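Local coordinates for 6b protein (Agrobacterium vitis, PDB 3AQ2) that disturbs plant cell proliferation, probably by interfering with the host microRNA machinery, and is built on an ADP-ribosylation fold, at residues S39-F44 and D56-S61; V68-V73 and G120-H125; E107-L112 and S129-F134; L135-S140 and Y195-L200. One frame throughout, in Å; residues are numbered along the deposited sequence.

Interaction 1 of 4, residues S39-F44 and D56-S61; sequences SQLVYF and DEYLLS
Tyr43 and Tyr58 lie side by side and point the same way on one face of a two-stranded antiparallel sheet, strands 41-43 and 58-60, whose axes run 154° apart. Their rings meet obliquely, with planes at 52°. The closer engagement is a CH-pi contact: Tyr58 CB stands 3.7 Å from the centroid of the Tyr43 ring, over the middle of one face. With CG between the backbone N and the carbonyl carbon (chi1 62°), the Tyr58 ring is set beside both Leu41 and Tyr43. Leu41 CD2 approaches Tyr58 CD1 at 3.3 Å, while Tyr43 OH lies near the CD2 side of the same ring.

The opposite face carries Val42 and Leu59, CB to CB 3.9 Å. Their paired backbones exchange two bonds: Val42 N reaches Leu59 O at 3.0 Å, in the carbonyl plane on a lone pair, and Leu59 N returns the bond to Val42 O. Beyond them, Phe44 crosses Glu57 obliquely, its CZ 3.7 Å from Glu57 CG. The Glu57 carboxylate is itself committed to Arg161 and Ser140 OG.

At the end next to helix 20-38, Ser61 OG donates to Ser39 O over 2.6 Å, and Ser61 N to Gln40 O. At the far end a water bridges the segments, 2.9 Å from Tyr43 OH and donating to Asp56 O at 2.7 Å.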
loop_
_atom_site.group_PDB
_atom_site.type_symbol
_atom_site.label_atom_id
_atom_site.label_comp_id
_atom_site.label_asym_id
_atom_site.label_seq_id
_atom_site.Cartn_x
_atom_site.Cartn_y
_atom_site.Cartn_z
ATOM N N SER A 39 -9.227 -10.390 -11.771
ATOM C CA SER A 39 -10.399 -10.897 -11.027
ATOM C C SER A 39 -10.549 -10.309 -9.627
ATOM O O SER A 39 -9.678 -9.592 -9.144
ATOM C CB SER A 39 -10.426 -12.432 -10.965
ATOM O OG SER A 39 -9.806 -12.905 -9.783
ATOM N N GLN A 40 -11.664 -10.660 -8.980
ATOM C CA GLN A 40 -11.993 -10.204 -7.631
ATOM C C GLN A 40 -11.125 -10.846 -6.553
ATOM O O GLN A 40 -11.037 -10.334 -5.435
ATOM C CB GLN A 40 -13.478 -10.451 -7.330
ATOM C CG GLN A 40 -13.881 -11.918 -7.152
ATOM C CD GLN A 40 -14.417 -12.569 -8.420
ATOM O OE1 GLN A 40 -15.378 -13.341 -8.368
ATOM N NE2 GLN A 40 -13.808 -12.265 -9.561
ATOM N N LEU A 41 -10.507 -11.974 -6.896
ATOM C CA LEU A 41 -9.695 -12.739 -5.962
ATOM C C LEU A 41 -8.331 -12.991 -6.593
ATOM O O LEU A 41 -8.228 -13.736 -7.571
ATOM C CB LEU A 41 -10.386 -14.077 -5.661
ATOM C CG LEU A 41 -9.949 -14.890 -4.437
ATOM C CD1 LEU A 41 -8.504 -15.305 -4.516
ATOM C CD2 LEU A 41 -10.205 -14.137 -3.156
ATOM N N VAL A 42 -7.290 -12.391 -6.023
ATOM C CA VAL A 42 -5.967 -12.422 -6.641
ATOM C C VAL A 42 -4.915 -13.051 -5.728
ATOM O O VAL A 42 -4.481 -12.431 -4.768
ATOM C CB VAL A 42 -5.506 -10.997 -7.062
ATOM C CG1 VAL A 42 -4.185 -11.048 -7.810
ATOM C CG2 VAL A 42 -6.561 -10.314 -7.926
ATOM N N TYR A 43 -4.508 -14.280 -6.055
ATOM C CA TYR A 43 -3.305 -14.869 -5.464
ATOM C C TYR A 43 -2.111 -14.378 -6.263
ATOM O O TYR A 43 -2.256 -13.992 -7.427
ATOM C CB TYR A 43 -3.375 -16.392 -5.466
ATOM C CG TYR A 43 -4.328 -16.920 -4.426
ATOM C CD1 TYR A 43 -5.678 -17.076 -4.718
ATOM C CD2 TYR A 43 -3.894 -17.207 -3.127
ATOM C CE1 TYR A 43 -6.566 -17.552 -3.768
ATOM C CE2 TYR A 43 -4.785 -17.687 -2.166
ATOM C CZ TYR A 43 -6.122 -17.843 -2.498
ATOM O OH TYR A 43 -7.044 -18.302 -1.577
ATOM N N PHE A 44 -0.932 -14.375 -5.650
ATOM C CA PHE A 44 0.214 -13.722 -6.292
ATOM C C PHE A 44 1.573 -14.289 -5.946
ATOM O O PHE A 44 2.458 -14.319 -6.801
ATOM C CB PHE A 44 0.202 -12.210 -6.032
ATOM C CG PHE A 44 0.133 -11.831 -4.568
ATOM C CD1 PHE A 44 1.306 -11.594 -3.837
ATOM C CD2 PHE A 44 -1.092 -11.718 -3.924
ATOM C CE1 PHE A 44 1.253 -11.239 -2.483
ATOM C CE2 PHE A 44 -1.161 -11.355 -2.559
ATOM C CZ PHE A 44 0.020 -11.128 -1.843
ATOM N N ASP A 56 -1.044 -18.650 0.934
ATOM C CA ASP A 56 -2.415 -18.406 1.388
ATOM C C ASP A 56 -2.897 -16.953 1.256
ATOM O O ASP A 56 -4.066 -16.673 1.528
ATOM C CB ASP A 56 -2.605 -18.893 2.826
ATOM C CG ASP A 56 -2.504 -20.399 2.946
ATOM O OD1 ASP A 56 -3.101 -21.105 2.103
ATOM O OD2 ASP A 56 -1.831 -20.885 3.883
ATOM N N GLU A 57 -2.022 -16.045 0.835
ATOM C CA GLU A 57 -2.380 -14.615 0.807
ATOM C C GLU A 57 -3.085 -14.248 -0.496
ATOM O O GLU A 57 -2.597 -14.582 -1.579
ATOM C CB GLU A 57 -1.145 -13.734 1.014
ATOM C CG GLU A 57 -1.505 -12.275 1.276
ATOM C CD GLU A 57 -0.342 -11.432 1.804
ATOM O OE1 GLU A 57 0.806 -11.922 1.844
ATOM O OE2 GLU A 57 -0.605 -10.273 2.191
ATOM N N TYR A 58 -4.224 -13.563 -0.397
ATOM C CA TYR A 58 -4.972 -13.177 -1.594
ATOM C C TYR A 58 -5.472 -11.744 -1.495
ATOM O O TYR A 58 -5.804 -11.277 -0.405
ATOM C CB TYR A 58 -6.144 -14.142 -1.843
ATOM C CG TYR A 58 -7.178 -14.159 -0.732
ATOM C CD1 TYR A 58 -8.200 -13.217 -0.706
ATOM C CD2 TYR A 58 -7.142 -15.122 0.280
ATOM C CE1 TYR A 58 -9.161 -13.210 0.300
ATOM C CE2 TYR A 58 -8.109 -15.122 1.305
ATOM C CZ TYR A 58 -9.107 -14.154 1.300
ATOM O OH TYR A 58 -10.080 -14.111 2.284
ATOM N N LEU A 59 -5.482 -11.047 -2.626
ATOM C CA LEU A 59 -6.020 -9.696 -2.684
ATOM C C LEU A 59 -7.504 -9.763 -2.912
ATOM O O LEU A 59 -7.990 -10.584 -3.693
ATOM C CB LEU A 59 -5.398 -8.884 -3.830
ATOM C CG LEU A 59 -3.880 -8.791 -3.948
ATOM C CD1 LEU A 59 -3.520 -7.843 -5.086
ATOM C CD2 LEU A 59 -3.254 -8.327 -2.652
ATOM N N LEU A 60 -8.201 -8.843 -2.247
ATOM C CA LEU A 60 -9.615 -8.621 -2.451
ATOM C C LEU A 60 -9.696 -7.353 -3.297
ATOM O O LEU A 60 -9.432 -6.260 -2.806
ATOM C CB LEU A 60 -10.319 -8.422 -1.097
ATOM C CG LEU A 60 -10.233 -9.517 -0.011
ATOM C CD1 LEU A 60 -8.834 -9.652 0.569
ATOM C CD2 LEU A 60 -11.202 -9.211 1.114
ATOM N N SER A 61 -10.010 -7.505 -4.576
ATOM C CA SER A 61 -9.929 -6.372 -5.499
ATOM C C SER A 61 -11.241 -5.598 -5.649
ATOM O O SER A 61 -11.268 -4.550 -6.300
ATOM C CB SER A 61 -9.447 -6.841 -6.863
ATOM O OG SER A 61 -10.311 -7.835 -7.361
HETATM O O HOH W 1 -6.054 -18.517 1.092
HETATM O O HOH W 2 -0.367 -15.432 -2.929
#

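Interaction 2 of 4, residues V68-V73 and G120-H125; sequences VYVDEV and GFVNYH
Tyr124 of the loop after helix 105-115 reaches Tyr69 near the end of strand 66-70, just before the strand-to-helix junction where Asp71 is the N-cap of helix 72-81. All the residues that touch here are buried, yet the contact is small, 172 Å² over both sides.

The polar part centres on the Tyr124 hydroxyl. It donates to Tyr69 O over a short 2.5 Å; the carbonyl is met at a C=O...donor angle of 131°, the donor tilted slightly from its plane, and the oxygen sits at the edge of the Tyr124 ring. A water donates to Tyr124 OH at 3.1 Å and accepts from Tyr69 N at 3.0 Å, so one phenol holds Tyr69 O directly and Tyr69 N through the water. Asn87 ND2 gives that hydroxyl a further bond, and together these partners fix the end of the ring.

The apolar part rests on Val122. With CG1 anti to the backbone N (chi1 164°), that methyl faces Tyr69 O at 4.0 Å, and CG2 meets Val70 CG1 at 4.2 Å, the two valines crossing at about a right angle. Tyr69 contributes its CB, 4.2 Å from Tyr124 CE2, whereas its ring leads away to bond Met98 O through OH.

Local turns shape the two chains. Asp71 OD1 bonds Thr74 OG1 in the first turn of helix 72-81. In the loop, an Asx turn braces the start of the 3-10 segment: His125 N donates to Asn123 OD1 at 3.0 Å, with 154° at the hydrogen.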
loop_
_atom_site.group_PDB
_atom_site.type_symbol
_atom_site.label_atom_id
_atom_site.label_comp_id
_atom_site.label_asym_id
_atom_site.label_seq_id
_atom_site.Cartn_x
_atom_site.Cartn_y
_atom_site.Cartn_z
ATOM N N VAL A 68 0.319 3.167 0.658
ATOM C CA VAL A 68 1.488 2.968 1.516
ATOM C C VAL A 68 2.475 4.064 1.124
ATOM O O VAL A 68 2.974 4.096 0.005
ATOM C CB VAL A 68 2.117 1.556 1.374
ATOM C CG1 VAL A 68 3.391 1.456 2.195
ATOM C CG2 VAL A 68 1.112 0.483 1.814
ATOM N N TYR A 69 2.716 4.985 2.056
ATOM C CA TYR A 69 3.565 6.139 1.788
ATOM C C TYR A 69 5.050 5.792 1.895
ATOM O O TYR A 69 5.465 5.039 2.787
ATOM C CB TYR A 69 3.150 7.309 2.690
ATOM C CG TYR A 69 1.786 7.813 2.282
ATOM C CD1 TYR A 69 0.619 7.361 2.917
ATOM C CD2 TYR A 69 1.655 8.678 1.193
ATOM C CE1 TYR A 69 -0.640 7.807 2.502
ATOM C CE2 TYR A 69 0.399 9.128 0.771
ATOM C CZ TYR A 69 -0.736 8.695 1.423
ATOM O OH TYR A 69 -1.958 9.147 0.970
ATOM N N VAL A 70 5.840 6.319 0.958
ATOM C CA VAL A 70 7.258 5.944 0.825
ATOM C C VAL A 70 8.076 7.130 0.285
ATOM O O VAL A 70 7.510 8.145 -0.133
ATOM C CB VAL A 70 7.448 4.729 -0.139
ATOM C CG1 VAL A 70 6.735 3.484 0.387
ATOM C CG2 VAL A 70 6.938 5.066 -1.547
ATOM N N ASP A 71 9.398 6.996 0.307
ATOM C CA ASP A 71 10.288 7.956 -0.351
ATOM C C ASP A 71 10.438 7.588 -1.842
ATOM O O ASP A 71 9.993 6.511 -2.253
ATOM C CB ASP A 71 11.636 7.916 0.340
ATOM C CG ASP A 71 12.258 6.554 0.259
ATOM O OD1 ASP A 71 11.873 5.677 1.063
ATOM O OD2 ASP A 71 13.111 6.358 -0.628
ATOM N N GLU A 72 11.044 8.455 -2.661
ATOM C CA GLU A 72 11.059 8.163 -4.106
ATOM C C GLU A 72 11.918 6.956 -4.464
ATOM O O GLU A 72 11.551 6.188 -5.347
ATOM C CB GLU A 72 11.437 9.363 -4.992
ATOM C CG GLU A 72 10.986 9.130 -6.456
ATOM C CD GLU A 72 11.362 10.231 -7.436
ATOM O OE1 GLU A 72 11.929 11.269 -7.020
ATOM O OE2 GLU A 72 11.088 10.039 -8.645
ATOM N N VAL A 73 13.026 6.765 -3.759
ATOM C CA VAL A 73 13.888 5.605 -4.039
ATOM C C VAL A 73 13.124 4.301 -3.779
ATOM O O VAL A 73 13.115 3.391 -4.616
ATOM C CB VAL A 73 15.224 5.674 -3.265
ATOM C CG1 VAL A 73 16.032 4.388 -3.469
ATOM C CG2 VAL A 73 16.029 6.872 -3.742
ATOM N N GLY A 120 11.277 -0.854 10.693
ATOM C CA GLY A 120 10.908 -1.404 9.392
ATOM C C GLY A 120 11.767 -0.828 8.279
ATOM O O GLY A 120 12.669 -0.024 8.531
ATOM N N PHE A 121 11.480 -1.246 7.047
ATOM C CA PHE A 121 12.215 -0.790 5.859
ATOM C C PHE A 121 12.073 0.712 5.661
ATOM O O PHE A 121 13.060 1.416 5.418
ATOM C CB PHE A 121 11.708 -1.514 4.613
ATOM C CG PHE A 121 12.592 -1.337 3.402
ATOM C CD1 PHE A 121 12.350 -0.321 2.487
ATOM C CD2 PHE A 121 13.665 -2.191 3.181
ATOM C CE1 PHE A 121 13.168 -0.154 1.360
ATOM C CE2 PHE A 121 14.491 -2.033 2.060
ATOM C CZ PHE A 121 14.241 -1.019 1.150
ATOM N N VAL A 122 10.830 1.171 5.746
ATOM C CA VAL A 122 10.493 2.580 5.726
ATOM C C VAL A 122 10.314 3.005 7.183
ATOM O O VAL A 122 9.663 2.312 7.968
ATOM C CB VAL A 122 9.181 2.798 4.942
ATOM C CG1 VAL A 122 8.585 4.179 5.221
ATOM C CG2 VAL A 122 9.441 2.628 3.455
ATOM N N ASN A 123 10.886 4.150 7.536
ATOM C CA ASN A 123 10.784 4.647 8.897
ATOM C C ASN A 123 10.416 6.122 8.845
ATOM O O ASN A 123 11.265 6.978 8.543
ATOM C CB ASN A 123 12.118 4.419 9.625
ATOM C CG ASN A 123 12.108 4.927 11.054
ATOM O OD1 ASN A 123 11.185 5.626 11.485
ATOM N ND2 ASN A 123 13.159 4.581 11.804
ATOM N N TYR A 124 9.151 6.417 9.146
ATOM C CA TYR A 124 8.623 7.782 8.983
ATOM C C TYR A 124 9.189 8.774 9.985
ATOM O O TYR A 124 9.014 9.984 9.827
ATOM C CB TYR A 124 7.097 7.780 9.078
ATOM C CG TYR A 124 6.433 6.919 8.025
ATOM C CD1 TYR A 124 5.606 5.853 8.388
ATOM C CD2 TYR A 124 6.626 7.172 6.662
ATOM C CE1 TYR A 124 4.986 5.052 7.412
ATOM C CE2 TYR A 124 6.004 6.372 5.691
ATOM C CZ TYR A 124 5.183 5.319 6.075
ATOM O OH TYR A 124 4.556 4.538 5.106
ATOM N N HIS A 125 9.885 8.270 10.999
ATOM C CA HIS A 125 10.401 9.120 12.065
ATOM C C HIS A 125 11.567 10.008 11.624
ATOM O O HIS A 125 11.917 10.962 12.316
ATOM C CB HIS A 125 10.698 8.276 13.315
ATOM C CG HIS A 125 9.458 7.679 13.901
ATOM N ND1 HIS A 125 8.810 8.232 14.987
ATOM C CD2 HIS A 125 8.688 6.639 13.493
ATOM C CE1 HIS A 125 7.718 7.531 15.249
ATOM N NE2 HIS A 125 7.617 6.563 14.353
HETATM O O HOH W 3 1.540 4.295 4.718
#

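Interaction 3 of 4, residues E107-L112 and S129-F134; sequences EMNAIL and STNGFF
Thr130 is the first residue of 129-134 to meet helix 105-115, bringing its OG1 branch up to the side-chain amide of Asn109. That hydroxyl also bonds Gly127 O, three residues back.

Asn131 follows and buries the largest area of any residue here, its CA 6.5 Å from that of Asn109. Its CG lies between the backbone N and the carbonyl carbon (chi1 60°), and the side chain projects toward the helix. There the amide is nearly coplanar with that of Asn109, the planes only 8° apart although the two chains cross at about a right angle. Asn131 OD1 is 3.1 Å from Asn109 CB. On its other branch, Asn131 ND2 passes 3.9 Å from Met108 CB and bonds Pro105 O, so the amide is anchored to the first turn of helix 105-115. Leu112 CD1 packs against the aliphatic base of the asparagine, 3.6 Å from Asn131 CB, and Tyr69 touches both Leu112 and Asn131.

Gly132 and Phe133 then form a classic beta bulge opposite Val70, where the chain passes from the 3-10 turn, beside helix 105-115, into strand 133-137 of the mixed sheet. Phe133 N bonds Val70 O, across to strand 66-70. With Phe134 the strand is under way, its backbone pairing with Gly201.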
loop_
_atom_site.group_PDB
_atom_site.type_symbol
_atom_site.label_atom_id
_atom_site.label_comp_id
_atom_site.label_asym_id
_atom_site.label_seq_id
_atom_site.Cartn_x
_atom_site.Cartn_y
_atom_site.Cartn_z
ATOM N N GLU A 107 2.013 17.142 7.168
ATOM C CA GLU A 107 0.928 16.746 8.068
ATOM C C GLU A 107 0.789 15.237 8.080
ATOM O O GLU A 107 0.685 14.619 9.146
ATOM C CB GLU A 107 -0.390 17.377 7.627
ATOM C CG GLU A 107 -0.368 18.895 7.711
ATOM C CD GLU A 107 -1.549 19.538 7.013
ATOM O OE1 GLU A 107 -2.029 18.993 5.991
ATOM O OE2 GLU A 107 -1.975 20.612 7.477
ATOM N N MET A 108 0.813 14.633 6.892
ATOM C CA MET A 108 0.727 13.173 6.801
ATOM C C MET A 108 1.870 12.511 7.571
ATOM O O MET A 108 1.663 11.507 8.247
ATOM C CB MET A 108 0.736 12.721 5.345
ATOM C CG MET A 108 0.696 11.194 5.147
ATOM S SD MET A 108 -0.696 10.375 5.962
ATOM C CE MET A 108 -1.964 11.185 5.037
ATOM N N ASN A 109 3.065 13.090 7.496
ATOM C CA ASN A 109 4.188 12.509 8.213
ATOM C C ASN A 109 3.946 12.491 9.722
ATOM O O ASN A 109 4.294 11.520 10.389
ATOM C CB ASN A 109 5.489 13.238 7.913
ATOM C CG ASN A 109 6.679 12.536 8.526
ATOM O OD1 ASN A 109 7.088 11.449 8.078
ATOM N ND2 ASN A 109 7.216 13.124 9.568
ATOM N N ALA A 110 3.323 13.544 10.249
ATOM C CA ALA A 110 2.987 13.577 11.680
ATOM C C ALA A 110 2.042 12.434 12.076
ATOM O O ALA A 110 2.227 11.788 13.121
ATOM C CB ALA A 110 2.391 14.929 12.074
ATOM N N ILE A 111 1.038 12.186 11.241
ATOM C CA ILE A 111 0.093 11.106 11.516
ATOM C C ILE A 111 0.769 9.734 11.386
ATOM O O ILE A 111 0.544 8.833 12.219
ATOM C CB ILE A 111 -1.146 11.220 10.619
ATOM C CG1 ILE A 111 -1.882 12.535 10.926
ATOM C CG2 ILE A 111 -2.096 10.024 10.830
ATOM C CD1 ILE A 111 -3.112 12.769 10.050
ATOM N N LEU A 112 1.606 9.591 10.358
ATOM C CA LEU A 112 2.347 8.345 10.143
ATOM C C LEU A 112 3.289 8.001 11.298
ATOM O O LEU A 112 3.407 6.827 11.690
ATOM C CB LEU A 112 3.125 8.402 8.829
ATOM C CG LEU A 112 2.264 8.306 7.565
ATOM C CD1 LEU A 112 3.072 8.749 6.360
ATOM C CD2 LEU A 112 1.680 6.869 7.383
ATOM N N SER A 129 10.350 13.492 4.112
ATOM C CA SER A 129 10.933 12.919 2.890
ATOM C C SER A 129 10.553 11.431 2.762
ATOM O O SER A 129 10.483 10.878 1.653
ATOM C CB SER A 129 12.454 13.087 2.863
ATOM O OG SER A 129 13.066 12.270 3.845
ATOM N N THR A 130 10.262 10.797 3.898
ATOM C CA THR A 130 9.932 9.371 3.910
ATOM C C THR A 130 8.520 9.045 3.398
ATOM O O THR A 130 8.171 7.874 3.226
ATOM C CB THR A 130 10.074 8.782 5.321
ATOM O OG1 THR A 130 9.123 9.408 6.185
ATOM C CG2 THR A 130 11.490 9.005 5.861
ATOM N N ASN A 131 7.706 10.078 3.170
ATOM C CA ASN A 131 6.346 9.888 2.652
ATOM C C ASN A 131 5.981 10.827 1.493
ATOM O O ASN A 131 4.800 11.085 1.263
ATOM C CB ASN A 131 5.294 9.945 3.773
ATOM C CG ASN A 131 5.288 11.275 4.521
ATOM O OD1 ASN A 131 6.045 11.447 5.459
ATOM N ND2 ASN A 131 4.405 12.198 4.125
ATOM N N GLY A 132 6.996 11.310 0.770
ATOM C CA GLY A 132 6.779 12.212 -0.365
ATOM C C GLY A 132 6.175 11.534 -1.581
ATOM O O GLY A 132 5.732 12.219 -2.501
ATOM N N PHE A 133 6.205 10.195 -1.598
ATOM C CA PHE A 133 5.677 9.379 -2.697
ATOM C C PHE A 133 4.746 8.303 -2.150
ATOM O O PHE A 133 4.585 8.186 -0.937
ATOM C CB PHE A 133 6.836 8.764 -3.500
ATOM C CG PHE A 133 7.581 9.784 -4.308
ATOM C CD1 PHE A 133 8.413 10.710 -3.676
ATOM C CD2 PHE A 133 7.385 9.886 -5.687
ATOM C CE1 PHE A 133 9.065 11.715 -4.414
ATOM C CE2 PHE A 133 8.035 10.884 -6.432
ATOM C CZ PHE A 133 8.884 11.792 -5.790
ATOM N N PHE A 134 4.106 7.539 -3.027
ATOM C CA PHE A 134 3.185 6.510 -2.536
ATOM C C PHE A 134 3.140 5.306 -3.449
ATOM O O PHE A 134 3.421 5.395 -4.649
ATOM C CB PHE A 134 1.756 7.072 -2.376
ATOM C CG PHE A 134 1.090 7.438 -3.690
ATOM C CD1 PHE A 134 0.370 6.478 -4.422
ATOM C CD2 PHE A 134 1.191 8.734 -4.201
ATOM C CE1 PHE A 134 -0.243 6.801 -5.652
ATOM C CE2 PHE A 134 0.574 9.078 -5.430
ATOM C CZ PHE A 134 -0.135 8.119 -6.156
#

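Interaction 4 of 4, residues L135-S140 and Y195-L200; sequences LAILMS and YPIVAL
Ala136 O is gripped by two successive amides of the facing chain. Val198 N donates at 3.0 Å, nearly along the C=O axis although the N-H is bent to 138°, and Ala199 N adds a weak bond at 3.4 Å. Two residues facing one is the signature of a classic beta bulge, here at the end of the antiparallel pairing, where Ala136 N still donates to Ala199 O at 2.8 Å, with 168° at the hydrogen.

Past the bulge the chains separate and other groups bridge them. A water accepts from Leu138 N at 2.8 Å and donates to Pro196 O. Tyr195, with CG anti to the backbone N (chi1 -165°), spans the widening gap: its OH donates to Leu138 O at 2.8 Å and receives a weak bond from Ser140 N, both partners lying at the ring edge near its plane. Pro196 CD sits over one face of that ring, toward the rim.

Apolar groups close the rest. Leu135 CD2 lies equally near Leu200 CB and Ile197 CG2, 4.1 Å from each. Ile137 CG2 meets Ile197 CD1 at 3.8 Å, while Leu138 CD1 leans obliquely on Val198 CG2.

Strand 133-137 runs between strands 199-202 and 66-70 in the mixed sheet. Helix 20-38 covers the face bearing Ala136, with Leu27, Ala30 and Phe34 touching Ala136, Leu138 or Val198; toward strand 83-85, Leu135 packs on Pro85, and Ile137, Tyr195 and Ile197 on Leu84.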
loop_
_atom_site.group_PDB
_atom_site.type_symbol
_atom_site.label_atom_id
_atom_site.label_comp_id
_atom_site.label_asym_id
_atom_site.label_seq_id
_atom_site.Cartn_x
_atom_site.Cartn_y
_atom_site.Cartn_z
ATOM N N LEU A 135 2.752 4.189 -2.846
ATOM C CA LEU A 135 2.359 2.976 -3.548
ATOM C C LEU A 135 0.856 2.822 -3.328
ATOM O O LEU A 135 0.384 2.866 -2.193
ATOM C CB LEU A 135 3.099 1.768 -2.949
ATOM C CG LEU A 135 4.633 1.854 -2.978
ATOM C CD1 LEU A 135 5.247 0.721 -2.167
ATOM C CD2 LEU A 135 5.123 1.841 -4.412
ATOM N N ALA A 136 0.101 2.675 -4.408
ATOM C CA ALA A 136 -1.332 2.407 -4.315
ATOM C C ALA A 136 -1.557 0.906 -4.446
ATOM O O ALA A 136 -1.076 0.272 -5.396
ATOM C CB ALA A 136 -2.082 3.188 -5.393
ATOM N N ILE A 137 -2.284 0.337 -3.483
ATOM C CA ILE A 137 -2.482 -1.104 -3.435
ATOM C C ILE A 137 -3.931 -1.483 -3.203
ATOM O O ILE A 137 -4.733 -0.666 -2.729
ATOM C CB ILE A 137 -1.644 -1.769 -2.302
ATOM C CG1 ILE A 137 -2.056 -1.223 -0.916
ATOM C CG2 ILE A 137 -0.125 -1.649 -2.591
ATOM C CD1 ILE A 137 -1.545 -2.100 0.241
ATOM N N LEU A 138 -4.254 -2.718 -3.570
ATOM C CA LEU A 138 -5.439 -3.389 -3.062
ATOM C C LEU A 138 -4.949 -4.336 -1.973
ATOM O O LEU A 138 -3.964 -5.068 -2.156
ATOM C CB LEU A 138 -6.150 -4.139 -4.185
ATOM C CG LEU A 138 -6.827 -3.165 -5.154
ATOM C CD1 LEU A 138 -7.108 -3.844 -6.478
ATOM C CD2 LEU A 138 -8.119 -2.587 -4.562
ATOM N N MET A 139 -5.599 -4.276 -0.814
ATOM C CA MET A 139 -5.130 -5.019 0.355
ATOM C C MET A 139 -5.572 -6.483 0.336
ATOM O O MET A 139 -6.671 -6.818 -0.133
ATOM C CB MET A 139 -5.646 -4.361 1.635
ATOM C CG MET A 139 -4.984 -3.022 1.897
ATOM S SD MET A 139 -5.676 -2.197 3.340
ATOM C CE MET A 139 -7.394 -2.084 2.846
ATOM N N SER A 140 -4.687 -7.338 0.842
ATOM C CA SER A 140 -4.980 -8.751 1.030
ATOM C C SER A 140 -5.814 -8.976 2.295
ATOM O O SER A 140 -6.077 -8.039 3.055
ATOM C CB SER A 140 -3.673 -9.524 1.155
ATOM O OG SER A 140 -3.101 -9.262 2.422
ATOM N N TYR A 195 4.640 -8.420 -3.609
ATOM C CA TYR A 195 3.258 -7.960 -3.447
ATOM C C TYR A 195 2.839 -7.099 -4.642
ATOM O O TYR A 195 3.615 -6.248 -5.076
ATOM C CB TYR A 195 3.138 -7.143 -2.153
ATOM C CG TYR A 195 1.717 -6.916 -1.686
ATOM C CD1 TYR A 195 1.144 -7.754 -0.722
ATOM C CD2 TYR A 195 0.950 -5.865 -2.204
ATOM C CE1 TYR A 195 -0.168 -7.556 -0.289
ATOM C CE2 TYR A 195 -0.363 -5.656 -1.783
ATOM C CZ TYR A 195 -0.909 -6.507 -0.821
ATOM O OH TYR A 195 -2.204 -6.303 -0.400
ATOM N N PRO A 196 1.620 -7.317 -5.181
ATOM C CA PRO A 196 1.239 -6.556 -6.374
ATOM C C PRO A 196 1.005 -5.087 -6.059
ATOM O O PRO A 196 0.341 -4.759 -5.076
ATOM C CB PRO A 196 -0.085 -7.204 -6.810
ATOM C CG PRO A 196 -0.122 -8.541 -6.092
ATOM C CD PRO A 196 0.553 -8.256 -4.788
ATOM N N ILE A 197 1.563 -4.225 -6.898
ATOM C CA ILE A 197 1.379 -2.787 -6.770
ATOM C C ILE A 197 0.501 -2.325 -7.923
ATOM O O ILE A 197 0.791 -2.629 -9.078
ATOM C CB ILE A 197 2.753 -2.049 -6.795
ATOM C CG1 ILE A 197 3.712 -2.621 -5.726
ATOM C CG2 ILE A 197 2.554 -0.527 -6.625
ATOM C CD1 ILE A 197 3.180 -2.577 -4.278
ATOM N N VAL A 198 -0.586 -1.617 -7.614
ATOM C CA VAL A 198 -1.470 -1.113 -8.660
ATOM C C VAL A 198 -0.816 0.073 -9.377
ATOM O O VAL A 198 -0.725 0.099 -10.612
ATOM C CB VAL A 198 -2.849 -0.715 -8.106
ATOM C CG1 VAL A 198 -3.730 -0.138 -9.230
ATOM C CG2 VAL A 198 -3.513 -1.926 -7.446
ATOM N N ALA A 199 -0.355 1.036 -8.589
ATOM C CA ALA A 199 0.238 2.254 -9.129
ATOM C C ALA A 199 1.241 2.842 -8.145
ATOM O O ALA A 199 1.227 2.509 -6.955
ATOM C CB ALA A 199 -0.854 3.280 -9.438
ATOM N N LEU A 200 2.106 3.721 -8.643
ATOM C CA LEU A 200 2.956 4.535 -7.766
ATOM C C LEU A 200 2.851 5.992 -8.207
ATOM O O LEU A 200 2.496 6.281 -9.354
ATOM C CB LEU A 200 4.418 4.060 -7.770
ATOM C CG LEU A 200 5.275 4.260 -9.032
ATOM C CD1 LEU A 200 6.745 4.441 -8.662
ATOM C CD2 LEU A 200 5.124 3.083 -10.018
HETATM O O HOH W 4 -2.348 -4.538 -4.624
#

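How the interactions relate
From the N terminus, interaction 1 closes first, pinching off an eleven-residue loop that holds neither helix nor strand. The chain then enters strand 66-70, where interaction 2 opens. Interactions 2 and 3 cross: 107-112 falls between 68-73 and 120-125, and 129-134 follows, tying helix 105-115 and its trailing loop to the neighbouring strands 66-70 and 133-137 of the mixed sheet. Interaction 4 comes last in series, spanning the 54 residues that include strands 143-151 and 154-161. Interactions 2, 3 and 4 all reach that sheet, the last two through strand 133-137. Interaction 1 lies across the chain's centre from 2 and 3, but touches interaction 4 through Glu57 and Ser140.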